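Local atomic coordinates of alpha-1,3-glucanase (Streptomyces thermodiastaticus, PDB entry 7C7D), a protein that probably hydrolyses alpha-1,3-glucan as a glycoside hydrolase family 87 endo-acting enzyme, through a thermostable catalytic unit that binds calcium. Residues 57-62 and 194-199; 107-112 and 171-176; 432-437 and 450-455; 353-358 and 377-382. All blocks are in the same frame, centred on the assembly; numbering follows the deposited sequence. Where two conformers were deposited one is given.

Contact 1: 57-62 and 194-199; sequences LPFTSV and DFEQVS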
loop_
_atom_site.group_PDB
_atom_site.type_symbol
_atom_site.label_atom_id
_atom_site.label_comp_id
_atom_site.label_asym_id
_atom_site.label_seq_id
_atom_site.Cartn_x
_atom_site.Cartn_y
_atom_site.Cartn_z
ATOM N N LEU A 57 6.706 -12.744 -3.722
ATOM C CA LEU A 57 7.492 -12.274 -2.600
ATOM C C LEU A 57 8.268 -13.417 -1.963
ATOM O O LEU A 57 7.741 -14.523 -1.826
ATOM C CB LEU A 57 6.584 -11.660 -1.530
ATOM C CG LEU A 57 5.793 -10.429 -1.970
ATOM C CD1 LEU A 57 4.593 -10.191 -1.061
ATOM C CD2 LEU A 57 6.692 -9.195 -2.002
ATOM N N PRO A 58 9.505 -13.166 -1.539
ATOM C CA PRO A 58 10.314 -14.212 -0.901
ATOM C C PRO A 58 10.021 -14.351 0.584
ATOM O O PRO A 58 10.901 -14.750 1.352
ATOM C CB PRO A 58 11.742 -13.700 -1.119
ATOM C CG PRO A 58 11.574 -12.200 -1.018
ATOM C CD PRO A 58 10.251 -11.902 -1.686
ATOM N N PHE A 59 8.808 -14.001 1.011
ATOM C CA PHE A 59 8.403 -14.174 2.400
ATOM C C PHE A 59 6.970 -14.681 2.461
ATOM O O PHE A 59 6.192 -14.530 1.515
ATOM C CB PHE A 59 8.590 -12.903 3.260
ATOM C CG PHE A 59 7.635 -11.774 2.945
ATOM C CD1 PHE A 59 6.364 -11.727 3.510
ATOM C CD2 PHE A 59 8.038 -10.725 2.134
ATOM C CE1 PHE A 59 5.502 -10.670 3.244
ATOM C CE2 PHE A 59 7.180 -9.663 1.862
ATOM C CZ PHE A 59 5.910 -9.637 2.415
ATOM N N THR A 60 6.628 -15.273 3.604
ATOM C CA THR A 60 5.269 -15.709 3.890
ATOM C C THR A 60 4.840 -15.125 5.225
ATOM O O THR A 60 5.595 -15.178 6.202
ATOM C CB THR A 60 5.186 -17.234 3.921
ATOM O OG1 THR A 60 5.486 -17.734 2.618
ATOM C CG2 THR A 60 3.794 -17.692 4.314
ATOM N N SER A 61 3.636 -14.566 5.259
ATOM C CA SER A 61 3.097 -13.966 6.468
ATOM C C SER A 61 2.284 -14.987 7.248
ATOM O O SER A 61 1.600 -15.832 6.666
ATOM C CB SER A 61 2.214 -12.770 6.118
ATOM O OG SER A 61 2.952 -11.788 5.418
ATOM N N VAL A 62 2.367 -14.903 8.572
ATOM C CA VAL A 62 1.550 -15.707 9.472
ATOM C C VAL A 62 0.854 -14.754 10.431
ATOM O O VAL A 62 1.519 -14.000 11.156
ATOM C CB VAL A 62 2.387 -16.735 10.249
ATOM C CG1 VAL A 62 1.483 -17.561 11.162
ATOM C CG2 VAL A 62 3.160 -17.635 9.287
ATOM N N ASP A 194 6.179 -11.823 9.255
ATOM C CA ASP A 194 6.635 -12.224 7.929
ATOM C C ASP A 194 7.949 -12.981 8.071
ATOM O O ASP A 194 8.874 -12.509 8.744
ATOM C CB ASP A 194 6.872 -11.010 7.022
ATOM C CG ASP A 194 5.694 -10.051 6.967
ATOM O OD1 ASP A 194 4.533 -10.477 7.120
ATOM O OD2 ASP A 194 5.948 -8.847 6.753
ATOM N N PHE A 195 8.040 -14.144 7.427
ATOM C CA PHE A 195 9.216 -15.000 7.492
ATOM C C PHE A 195 9.872 -15.005 6.119
ATOM O O PHE A 195 9.265 -15.463 5.146
ATOM C CB PHE A 195 8.800 -16.405 7.922
ATOM C CG PHE A 195 8.261 -16.455 9.320
ATOM C CD1 PHE A 195 6.923 -16.185 9.580
ATOM C CD2 PHE A 195 9.104 -16.720 10.383
ATOM C CE1 PHE A 195 6.432 -16.215 10.873
ATOM C CE2 PHE A 195 8.621 -16.743 11.681
ATOM C CZ PHE A 195 7.284 -16.490 11.926
ATOM N N GLU A 196 11.089 -14.465 6.038
ATOM C CA GLU A 196 11.748 -14.182 4.769
ATOM C C GLU A 196 13.107 -14.862 4.701
ATOM O O GLU A 196 13.824 -14.950 5.705
ATOM C CB GLU A 196 11.948 -12.669 4.568
ATOM C CG GLU A 196 12.490 -12.300 3.188
ATOM C CD GLU A 196 12.423 -10.815 2.886
ATOM O OE1 GLU A 196 11.789 -10.063 3.660
ATOM O OE2 GLU A 196 13.007 -10.400 1.860
ATOM N N GLN A 197 13.462 -15.332 3.506
ATOM C CA GLN A 197 14.811 -15.793 3.209
ATOM C C GLN A 197 15.564 -14.640 2.559
ATOM O O GLN A 197 15.299 -14.290 1.403
ATOM C CB GLN A 197 14.773 -16.995 2.270
ATOM C CG GLN A 197 16.140 -17.597 2.025
ATOM C CD GLN A 197 16.763 -18.144 3.294
ATOM O OE1 GLN A 197 17.978 -18.075 3.482
ATOM N NE2 GLN A 197 15.935 -18.705 4.168
ATOM N N VAL A 198 16.492 -14.049 3.304
ATOM C CA VAL A 198 17.301 -12.937 2.824
ATOM C C VAL A 198 18.666 -13.477 2.429
ATOM O O VAL A 198 19.304 -14.200 3.204
ATOM C CB VAL A 198 17.428 -11.841 3.894
ATOM C CG1 VAL A 198 18.425 -10.773 3.455
ATOM C CG2 VAL A 198 16.066 -11.225 4.172
ATOM N N SER A 199 19.109 -13.131 1.226
ATOM C CA SER A 199 20.414 -13.551 0.749
ATOM C C SER A 199 21.517 -12.928 1.599
ATOM O O SER A 199 21.334 -11.891 2.243
ATOM C CB SER A 199 20.600 -13.100 -0.697
ATOM O OG SER A 199 19.932 -13.973 -1.585
#
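Thr60 and Phe195 form the central hydrogen-bonded pair of an antiparallel strand pairing in the N-terminal beta-sandwich domain. Phe195 N donates to Thr60 O at 2.9 Å, and Thr60 N returns a bond to Phe195 O at 3.1 Å. Beyond Phe59, Gln197 N reaches Pro58 O only in a weak bond. The non-hydrogen-bonded pairs on either side, Phe59 with Glu196 and Ser61 with Asp194, place their side chains on one face. There Ser61 OG donates to Asp194 OD1 at 2.7 Å, arriving from above the carboxylate plane, 49° out of it. The Phe59 ring runs alongside Asp194, its CD1 3.6 Å from Asp194 CB. With CG of Phe59 lodged between its backbone N and carbonyl carbon (chi1 70°), the ring stays next to this carboxylate while Phe59 CB packs on Glu196 CB. On the face carrying Phe195, Val62 crosses Phe195 obliquely, its CG2 3.9 Å from Phe195 CE1. The acidic face meets the beta-helix: Asp194 forms a salt bridge with Arg372, Glu196 one with Arg346, and Phe59 stacks edge-to-face on Phe370. The pairing is thus an antiparallel strand pair of a beta-sandwich whose acidic face docks on the parallel beta-helix.

Contact 2: 107-112 and 171-176; sequences RAANAL and RDVQAG
Gln174 OE1 is gripped by two groups: the backbone N of Ala175 donates to it at 2.7 Å, and a water donates to it more loosely, at 3.3 Å. The same water accepts from Ala108 N at 2.9 Å, which carries the grip across to the other chain segment. A bend at chi2 (-75°) folds the Gln174 amide back, and its NE2 comes to lie against Ala108 CB. Between the backbones, Ala109 N donates to Val173 O at 3.1 Å in a nearly straight bond, although the donor stands 38° above the carbonyl plane. Ala109 and Val173 are thus an antiparallel hydrogen-bonded pair, and their side chains share a face, Ala109 CB 4.2 Å from Val173 CG2. Further along, Asn110 and Asp172 run side by side with amide and carboxylate planes 60° apart; the touch is between Asn110 CB and Asp172 OD1, 3.3 Å apart, while the Asn110 amide uses OD1 to accept from Val198 N. Arg171 O is buried without a hydrogen-bond partner, though Asn110 CA approaches it at 3.2 Å in a CA-H...O contact. Arg107 turns away from this pairing and bonds to Thr60. At Asn110 the chain turns a corner, and Asn110 and Ala111 together face Glu196, the geometry of a classic beta bulge in a beta-sandwich strand.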
loop_
_atom_site.group_PDB
_atom_site.type_symbol
_atom_site.label_atom_id
_atom_site.label_comp_id
_atom_site.label_asym_id
_atom_site.label_seq_id
_atom_site.Cartn_x
_atom_site.Cartn_y
_atom_site.Cartn_z
ATOM N N ARG A 107 8.037 -21.588 6.058
ATOM C CA ARG A 107 8.965 -21.795 4.953
ATOM C C ARG A 107 10.366 -21.507 5.471
ATOM O O ARG A 107 10.541 -20.923 6.541
ATOM C CB ARG A 107 8.660 -20.833 3.807
ATOM C CG ARG A 107 9.006 -19.389 4.166
ATOM C CD ARG A 107 8.495 -18.411 3.142
ATOM N NE ARG A 107 9.310 -18.402 1.933
ATOM C CZ ARG A 107 8.886 -17.946 0.762
ATOM N NH1 ARG A 107 9.690 -17.967 -0.292
ATOM N NH2 ARG A 107 7.654 -17.465 0.646
ATOM N N ALA A 108 11.365 -21.909 4.687
ATOM C CA ALA A 108 12.747 -21.586 5.016
ATOM C C ALA A 108 12.902 -20.082 5.166
ATOM O O ALA A 108 12.462 -19.314 4.307
ATOM C CB ALA A 108 13.675 -22.076 3.908
ATOM N N ALA A 109 13.526 -19.663 6.261
ATOM C CA ALA A 109 13.643 -18.242 6.539
ATOM C C ALA A 109 14.852 -18.010 7.429
ATOM O O ALA A 109 15.279 -18.902 8.170
ATOM C CB ALA A 109 12.373 -17.699 7.204
ATOM N N ASN A 110 15.417 -16.808 7.317
ATOM C CA ASN A 110 16.493 -16.359 8.189
ATOM C C ASN A 110 16.250 -14.938 8.673
ATOM O O ASN A 110 17.152 -14.328 9.259
ATOM C CB ASN A 110 17.858 -16.458 7.493
ATOM C CG ASN A 110 17.955 -15.579 6.253
ATOM O OD1 ASN A 110 16.987 -14.938 5.847
ATOM N ND2 ASN A 110 19.137 -15.551 5.644
ATOM N N ALA A 111 15.061 -14.399 8.426
ATOM C CA ALA A 111 14.751 -13.018 8.746
ATOM C C ALA A 111 13.286 -12.923 9.142
ATOM O O ALA A 111 12.454 -13.735 8.718
ATOM C CB ALA A 111 15.051 -12.094 7.563
ATOM N N LEU A 112 12.984 -11.915 9.951
ATOM C CA LEU A 112 11.669 -11.768 10.554
ATOM C C LEU A 112 11.262 -10.304 10.517
ATOM O O LEU A 112 12.046 -9.439 10.911
ATOM C CB LEU A 112 11.749 -12.241 12.009
ATOM C CG LEU A 112 10.522 -12.091 12.893
ATOM C CD1 LEU A 112 9.388 -12.927 12.339
ATOM C CD2 LEU A 112 10.856 -12.514 14.312
ATOM N N ARG A 171 20.189 -17.214 12.123
ATOM C CA ARG A 171 19.919 -18.634 12.006
ATOM C C ARG A 171 19.044 -18.771 10.772
ATOM O O ARG A 171 18.402 -17.808 10.348
ATOM C CB ARG A 171 19.134 -19.104 13.240
ATOM C CG ARG A 171 19.212 -20.576 13.580
ATOM C CD ARG A 171 18.022 -20.961 14.456
ATOM N NE ARG A 171 18.161 -22.294 15.034
ATOM C CZ ARG A 171 18.345 -22.543 16.328
ATOM N NH1 ARG A 171 18.402 -21.549 17.207
ATOM N NH2 ARG A 171 18.465 -23.796 16.746
ATOM N N ASP A 172 19.017 -19.958 10.186
ATOM C CA ASP A 172 18.054 -20.252 9.126
ATOM C C ASP A 172 17.083 -21.331 9.596
ATOM O O ASP A 172 17.365 -22.527 9.490
ATOM C CB ASP A 172 18.710 -20.579 7.785
ATOM C CG ASP A 172 19.563 -19.439 7.257
ATOM O OD1 ASP A 172 19.377 -19.068 6.079
ATOM O OD2 ASP A 172 20.424 -18.919 8.002
ATOM N N VAL A 173 15.936 -20.892 10.113
ATOM C CA VAL A 173 14.874 -21.789 10.551
ATOM C C VAL A 173 14.205 -22.400 9.328
ATOM O O VAL A 173 14.418 -21.947 8.198
ATOM C CB VAL A 173 13.860 -21.054 11.446
ATOM C CG1 VAL A 173 14.566 -20.463 12.650
ATOM C CG2 VAL A 173 13.153 -19.962 10.655
ATOM N N GLN A 174 13.397 -23.436 9.541
ATOM C CA GLN A 174 12.740 -24.136 8.449
ATOM C C GLN A 174 11.281 -24.396 8.804
ATOM O O GLN A 174 10.866 -24.266 9.957
ATOM C CB GLN A 174 13.463 -25.438 8.082
ATOM C CG GLN A 174 14.195 -25.361 6.759
ATOM C CD GLN A 174 13.239 -25.422 5.585
ATOM O OE1 GLN A 174 12.047 -25.686 5.755
ATOM N NE2 GLN A 174 13.756 -25.189 4.387
ATOM N N ALA A 175 10.504 -24.760 7.784
ATOM C CA ALA A 175 9.083 -25.018 7.975
ATOM C C ALA A 175 8.877 -26.097 9.029
ATOM O O ALA A 175 9.490 -27.167 8.972
ATOM C CB ALA A 175 8.444 -25.443 6.655
ATOM N N GLY A 176 8.010 -25.810 9.995
ATOM C CA GLY A 176 7.805 -26.666 11.136
ATOM C C GLY A 176 8.553 -26.233 12.380
ATOM O O GLY A 176 8.176 -26.640 13.486
HETATM O O HOH W 1 10.568 -24.280 3.202
#

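Contact 3: 432-437 and 450-455; sequences IAISNQ and ITVDGN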
loop_
_atom_site.group_PDB
_atom_site.type_symbol
_atom_site.label_atom_id
_atom_site.label_comp_id
_atom_site.label_asym_id
_atom_site.label_seq_id
_atom_site.Cartn_x
_atom_site.Cartn_y
_atom_site.Cartn_z
ATOM N N ILE A 432 -10.134 -0.758 -4.621
ATOM C CA ILE A 432 -9.732 -0.056 -5.834
ATOM C C ILE A 432 -10.754 1.036 -6.117
ATOM O O ILE A 432 -11.965 0.783 -6.087
ATOM C CB ILE A 432 -9.639 -1.006 -7.046
ATOM C CG1 ILE A 432 -8.501 -2.010 -6.862
ATOM C CG2 ILE A 432 -9.469 -0.219 -8.344
ATOM C CD1 ILE A 432 -8.483 -3.143 -7.893
ATOM N N ALA A 433 -10.270 2.243 -6.413
ATOM C CA ALA A 433 -11.111 3.340 -6.867
ATOM C C ALA A 433 -10.645 3.805 -8.240
ATOM O O ALA A 433 -9.461 4.103 -8.430
ATOM C CB ALA A 433 -11.051 4.507 -5.881
ATOM N N ILE A 434 -11.579 3.848 -9.193
ATOM C CA ILE A 434 -11.356 4.407 -10.525
ATOM C C ILE A 434 -12.202 5.673 -10.571
ATOM O O ILE A 434 -13.435 5.594 -10.514
ATOM C CB ILE A 434 -11.770 3.419 -11.631
ATOM C CG1 ILE A 434 -11.078 2.057 -11.459
ATOM C CG2 ILE A 434 -11.535 4.034 -13.026
ATOM C CD1 ILE A 434 -9.557 2.107 -11.473
ATOM N N SER A 435 -11.564 6.843 -10.605
ATOM C CA SER A 435 -12.245 8.051 -10.159
ATOM C C SER A 435 -11.946 9.268 -11.024
ATOM O O SER A 435 -10.827 9.453 -11.517
ATOM C CB SER A 435 -11.830 8.353 -8.723
ATOM O OG SER A 435 -12.429 9.554 -8.289
ATOM N N ASN A 436 -12.967 10.121 -11.162
ATOM C CA ASN A 436 -12.845 11.458 -11.736
ATOM C C ASN A 436 -12.906 12.557 -10.671
ATOM O O ASN A 436 -13.300 13.692 -10.962
ATOM C CB ASN A 436 -13.892 11.690 -12.828
ATOM C CG ASN A 436 -13.429 11.203 -14.192
ATOM O OD1 ASN A 436 -12.228 11.079 -14.445
ATOM N ND2 ASN A 436 -14.384 10.943 -15.089
ATOM N N GLN A 437 -12.525 12.243 -9.432
ATOM C CA GLN A 437 -12.396 13.254 -8.384
ATOM C C GLN A 437 -11.113 14.041 -8.627
ATOM O O GLN A 437 -10.019 13.468 -8.642
ATOM C CB GLN A 437 -12.370 12.583 -7.012
ATOM C CG GLN A 437 -12.408 13.570 -5.847
ATOM C CD GLN A 437 -12.667 12.908 -4.504
ATOM O OE1 GLN A 437 -12.668 11.684 -4.388
ATOM N NE2 GLN A 437 -12.871 13.725 -3.472
ATOM N N ILE A 450 -9.521 2.038 -19.312
ATOM C CA ILE A 450 -9.016 1.702 -17.991
ATOM C C ILE A 450 -9.236 0.210 -17.812
ATOM O O ILE A 450 -10.383 -0.255 -17.782
ATOM C CB ILE A 450 -9.725 2.493 -16.884
ATOM C CG1 ILE A 450 -9.824 3.989 -17.237
ATOM C CG2 ILE A 450 -9.018 2.273 -15.559
ATOM C CD1 ILE A 450 -8.483 4.695 -17.415
ATOM N N THR A 451 -8.145 -0.536 -17.703
ATOM C CA THR A 451 -8.185 -1.987 -17.624
ATOM C C THR A 451 -7.939 -2.404 -16.181
ATOM O O THR A 451 -6.856 -2.173 -15.642
ATOM C CB THR A 451 -7.100 -2.568 -18.533
ATOM O OG1 THR A 451 -7.333 -2.164 -19.890
ATOM C CG2 THR A 451 -7.081 -4.078 -18.461
ATOM N N VAL A 452 -8.940 -3.012 -15.563
ATOM C CA VAL A 452 -8.870 -3.440 -14.170
ATOM C C VAL A 452 -9.076 -4.952 -14.181
ATOM O O VAL A 452 -10.209 -5.433 -14.199
ATOM C CB VAL A 452 -9.919 -2.723 -13.313
ATOM C CG1 VAL A 452 -9.797 -3.131 -11.847
ATOM C CG2 VAL A 452 -9.811 -1.202 -13.484
ATOM N N ASP A 453 -7.983 -5.719 -14.190
ATOM C CA ASP A 453 -8.043 -7.147 -14.504
ATOM C C ASP A 453 -7.333 -7.990 -13.453
ATOM O O ASP A 453 -6.192 -7.701 -13.088
ATOM C CB ASP A 453 -7.387 -7.423 -15.859
ATOM C CG ASP A 453 -7.335 -8.906 -16.178
ATOM O OD1 ASP A 453 -8.413 -9.526 -16.332
ATOM O OD2 ASP A 453 -6.227 -9.466 -16.240
ATOM N N GLY A 454 -7.983 -9.060 -13.004
ATOM C CA GLY A 454 -7.280 -10.049 -12.206
ATOM C C GLY A 454 -6.961 -9.658 -10.781
ATOM O O GLY A 454 -6.083 -10.266 -10.170
ATOM N N ASN A 455 -7.630 -8.653 -10.237
ATOM C CA ASN A 455 -7.342 -8.225 -8.875
ATOM C C ASN A 455 -8.165 -9.025 -7.868
ATOM O O ASN A 455 -9.262 -9.503 -8.167
ATOM C CB ASN A 455 -7.641 -6.731 -8.719
ATOM C CG ASN A 455 -6.828 -5.884 -9.675
ATOM O OD1 ASN A 455 -5.644 -5.646 -9.443
ATOM N ND2 ASN A 455 -7.449 -5.455 -10.774
#
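Ile434 and Val452 reach toward each other tip to tip, bringing Ile434 CD1 to 3.9 Å from Val452 CG2. Ile434 also slides past Ile450 in the opposite direction, so that the CG2 methyls of Ile434 and Ile450 meet at 4.0 Å. Both methyls stand anti to their own backbone N, whereas CG1 of Ile434 lies beside its N (chi1 -54°) and the bend at chi2 (-59°) brings CD1 to Val452. At the other end the Ile432 side chain crosses that of Asn455 at about a right angle, its CD1 touching Asn455 CG at 3.7 Å and reaching Val452 CG1 at 4.2 Å. No hydrogen bond links the two segments; the strand axes approach only to 10.1 Å, and the segments meet through side chains alone. A second shell fixes the polar member: Asn455 OD1 accepts from Asn420 N and its ND2 donates to Val417 O, which holds the amide where Ile432 CD1 meets it. Val417 and Ile422 pack on Ile432, Ile409 and Leu446 on Ile434, and Leu474 on Val452. Thus strand 432-435, sandwiched between 407-410 and 474-477 in one parallel sheet, faces across the beta-helix interior to strand 449-458, which pairs with 415-423 and 486-495 in the opposing wall.

Contact 4: 353-358 and 377-382; sequences DGLNLN and DALAMW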
loop_
_atom_site.group_PDB
_atom_site.type_symbol
_atom_site.label_atom_id
_atom_site.label_comp_id
_atom_site.label_asym_id
_atom_site.label_seq_id
_atom_site.Cartn_x
_atom_site.Cartn_y
_atom_site.Cartn_z
ATOM N N ASP A 353 0.807 8.437 1.264
ATOM C CA ASP A 353 0.763 7.407 0.230
ATOM C C ASP A 353 2.068 6.616 0.162
ATOM O O ASP A 353 3.153 7.122 0.456
ATOM C CB ASP A 353 0.563 8.051 -1.149
ATOM C CG ASP A 353 -0.836 8.616 -1.375
ATOM O OD1 ASP A 353 -1.628 8.765 -0.428
ATOM O OD2 ASP A 353 -1.140 8.918 -2.545
ATOM N N GLY A 354 1.965 5.375 -0.313
ATOM C CA GLY A 354 3.176 4.631 -0.614
ATOM C C GLY A 354 3.874 5.162 -1.852
ATOM O O GLY A 354 5.075 5.461 -1.831
ATOM N N LEU A 355 3.136 5.273 -2.951
ATOM C CA LEU A 355 3.645 5.825 -4.192
ATOM C C LEU A 355 2.503 6.560 -4.873
ATOM O O LEU A 355 1.375 6.062 -4.914
ATOM C CB LEU A 355 4.189 4.715 -5.108
ATOM C CG LEU A 355 4.612 5.090 -6.533
ATOM C CD1 LEU A 355 5.722 4.160 -7.022
ATOM C CD2 LEU A 355 3.431 5.043 -7.509
ATOM N N ASN A 356 2.807 7.733 -5.422
ATOM C CA ASN A 356 1.842 8.514 -6.178
ATOM C C ASN A 356 2.477 8.970 -7.480
ATOM O O ASN A 356 3.519 9.627 -7.467
ATOM C CB ASN A 356 1.376 9.724 -5.367
ATOM C CG ASN A 356 0.133 10.365 -5.948
ATOM O OD1 ASN A 356 -0.120 10.273 -7.147
ATOM N ND2 ASN A 356 -0.667 10.993 -5.097
ATOM N N LEU A 357 1.854 8.617 -8.603
ATOM C CA LEU A 357 2.234 9.178 -9.897
ATOM C C LEU A 357 1.423 10.452 -10.059
ATOM O O LEU A 357 0.294 10.441 -10.554
ATOM C CB LEU A 357 1.965 8.192 -11.026
ATOM C CG LEU A 357 2.652 6.829 -10.918
ATOM C CD1 LEU A 357 2.359 5.995 -12.159
ATOM C CD2 LEU A 357 4.149 6.987 -10.723
ATOM N N ASN A 358 1.997 11.569 -9.617
ATOM C CA ASN A 358 1.280 12.846 -9.607
ATOM C C ASN A 358 1.542 13.613 -10.905
ATOM O O ASN A 358 2.190 14.657 -10.942
ATOM C CB ASN A 358 1.648 13.660 -8.371
ATOM C CG ASN A 358 0.755 14.874 -8.183
ATOM O OD1 ASN A 358 -0.329 14.963 -8.764
ATOM N ND2 ASN A 358 1.207 15.815 -7.369
ATOM N N ASP A 377 -3.885 6.570 0.322
ATOM C CA ASP A 377 -3.852 5.655 -0.820
ATOM C C ASP A 377 -2.512 4.937 -0.891
ATOM O O ASP A 377 -1.463 5.579 -0.968
ATOM C CB ASP A 377 -4.028 6.449 -2.114
ATOM C CG ASP A 377 -5.398 7.065 -2.266
ATOM O OD1 ASP A 377 -6.402 6.455 -1.854
ATOM O OD2 ASP A 377 -5.463 8.169 -2.848
ATOM N N ALA A 378 -2.528 3.602 -0.903
ATOM C CA ALA A 378 -1.246 2.902 -0.912
ATOM C C ALA A 378 -0.501 3.154 -2.214
ATOM O O ALA A 378 0.676 3.540 -2.203
ATOM C CB ALA A 378 -1.419 1.409 -0.639
ATOM N N LEU A 379 -1.186 2.965 -3.345
ATOM C CA LEU A 379 -0.692 3.328 -4.668
ATOM C C LEU A 379 -1.725 4.229 -5.315
ATOM O O LEU A 379 -2.915 3.899 -5.320
ATOM C CB LEU A 379 -0.498 2.092 -5.551
ATOM C CG LEU A 379 0.531 1.065 -5.095
ATOM C CD1 LEU A 379 0.554 -0.096 -6.095
ATOM C CD2 LEU A 379 1.912 1.684 -4.972
ATOM N N ALA A 380 -1.281 5.356 -5.859
ATOM C CA ALA A 380 -2.197 6.293 -6.482
ATOM C C ALA A 380 -1.617 6.835 -7.777
ATOM O O ALA A 380 -0.398 6.946 -7.941
ATOM C CB ALA A 380 -2.524 7.475 -5.555
ATOM N N MET A 381 -2.516 7.178 -8.693
ATOM C CA MET A 381 -2.206 7.987 -9.862
ATOM C C MET A 381 -3.122 9.196 -9.817
ATOM O O MET A 381 -4.344 9.054 -9.748
ATOM C CB MET A 381 -2.457 7.198 -11.146
ATOM C CG MET A 381 -1.617 5.954 -11.275
ATOM S SD MET A 381 -1.714 5.306 -12.953
ATOM C CE MET A 381 -1.157 3.625 -12.701
ATOM N N TRP A 382 -2.543 10.385 -9.830
ATOM C CA TRP A 382 -3.326 11.610 -9.769
ATOM C C TRP A 382 -2.900 12.467 -10.949
ATOM O O TRP A 382 -1.812 13.047 -10.939
ATOM C CB TRP A 382 -3.091 12.325 -8.443
ATOM C CG TRP A 382 -3.908 13.561 -8.252
ATOM C CD1 TRP A 382 -5.075 13.889 -8.880
ATOM C CD2 TRP A 382 -3.609 14.642 -7.364
ATOM N NE1 TRP A 382 -5.519 15.118 -8.437
ATOM C CE2 TRP A 382 -4.636 15.597 -7.503
ATOM C CE3 TRP A 382 -2.571 14.892 -6.462
ATOM C CZ2 TRP A 382 -4.652 16.785 -6.772
ATOM C CZ3 TRP A 382 -2.587 16.070 -5.737
ATOM C CH2 TRP A 382 -3.620 17.002 -5.896
HETATM O O HOH W 2 -3.467 9.957 -2.987
#
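Asp353 and Asp377 lie side by side and point the same way, their carboxylate planes turned 54° against each other. One water ties them together, donating to Asp353 OD2 at 2.6 Å and to Asp377 OD2 at 2.7 Å. Asp353 OD2 also brushes the Ala380 methyl, 3.6 Å away at CB, while Asp377 is positioned from outside by Tyr410, which bonds to its OD2, and by Asn405, which bonds to its OD1. On the same face Asn356 lies beside Ala380, with Asn356 CG 3.9 Å from Ala380 CB. At the far end Trp382 swings out with CG anti to its backbone N (chi1 -177°), and its indole runs alongside the Asn358 side chain. The indole NE1 is held by Lys438 O. The opposite face is apolar. There Leu355 CB meets Leu379 CD2 at 3.8 Å, and Leu357 CD1 rests beside Met381 CG at 4.1 Å; all four side chains pack on Phe393 across the interior. Beneath them the backbones run in matched parallel register: Leu355 O accepts from Ala380 N, Ala380 O from Leu357 N, and Leu357 O from Trp382 N, each at 2.9 Å. Leucines and a methionine facing inward, and carboxylates, an asparagine and a tryptophan facing outward, are consistent with successive rungs of a right-handed parallel beta-helix whose outer face carries the probable active-site cleft of a family 87 glycosidase.

Contacts 1 and 2 belong to the beta-sandwich domain, contacts 3 and 4 to the beta-helix. Contact 2 is nested in the loop closed by contact 1, and their centres lie 8 Å apart; strands 109-117 and 188-196 are direct neighbours, joined where Asn110 N bonds to Glu196 O. Ser61 of contact 1 has its side chain about 9 Å from the calcium ion. Contacts 4 and 3, with centres 13 Å apart, both reach the same parallel sheet: contact 4 pairs two of its strands, and contact 3 packs the inner face of a third, 432-435, against the opposing wall. Contacts 1 and 4 do not touch: their centres are 25 Å and their nearest atoms about 12 Å apart.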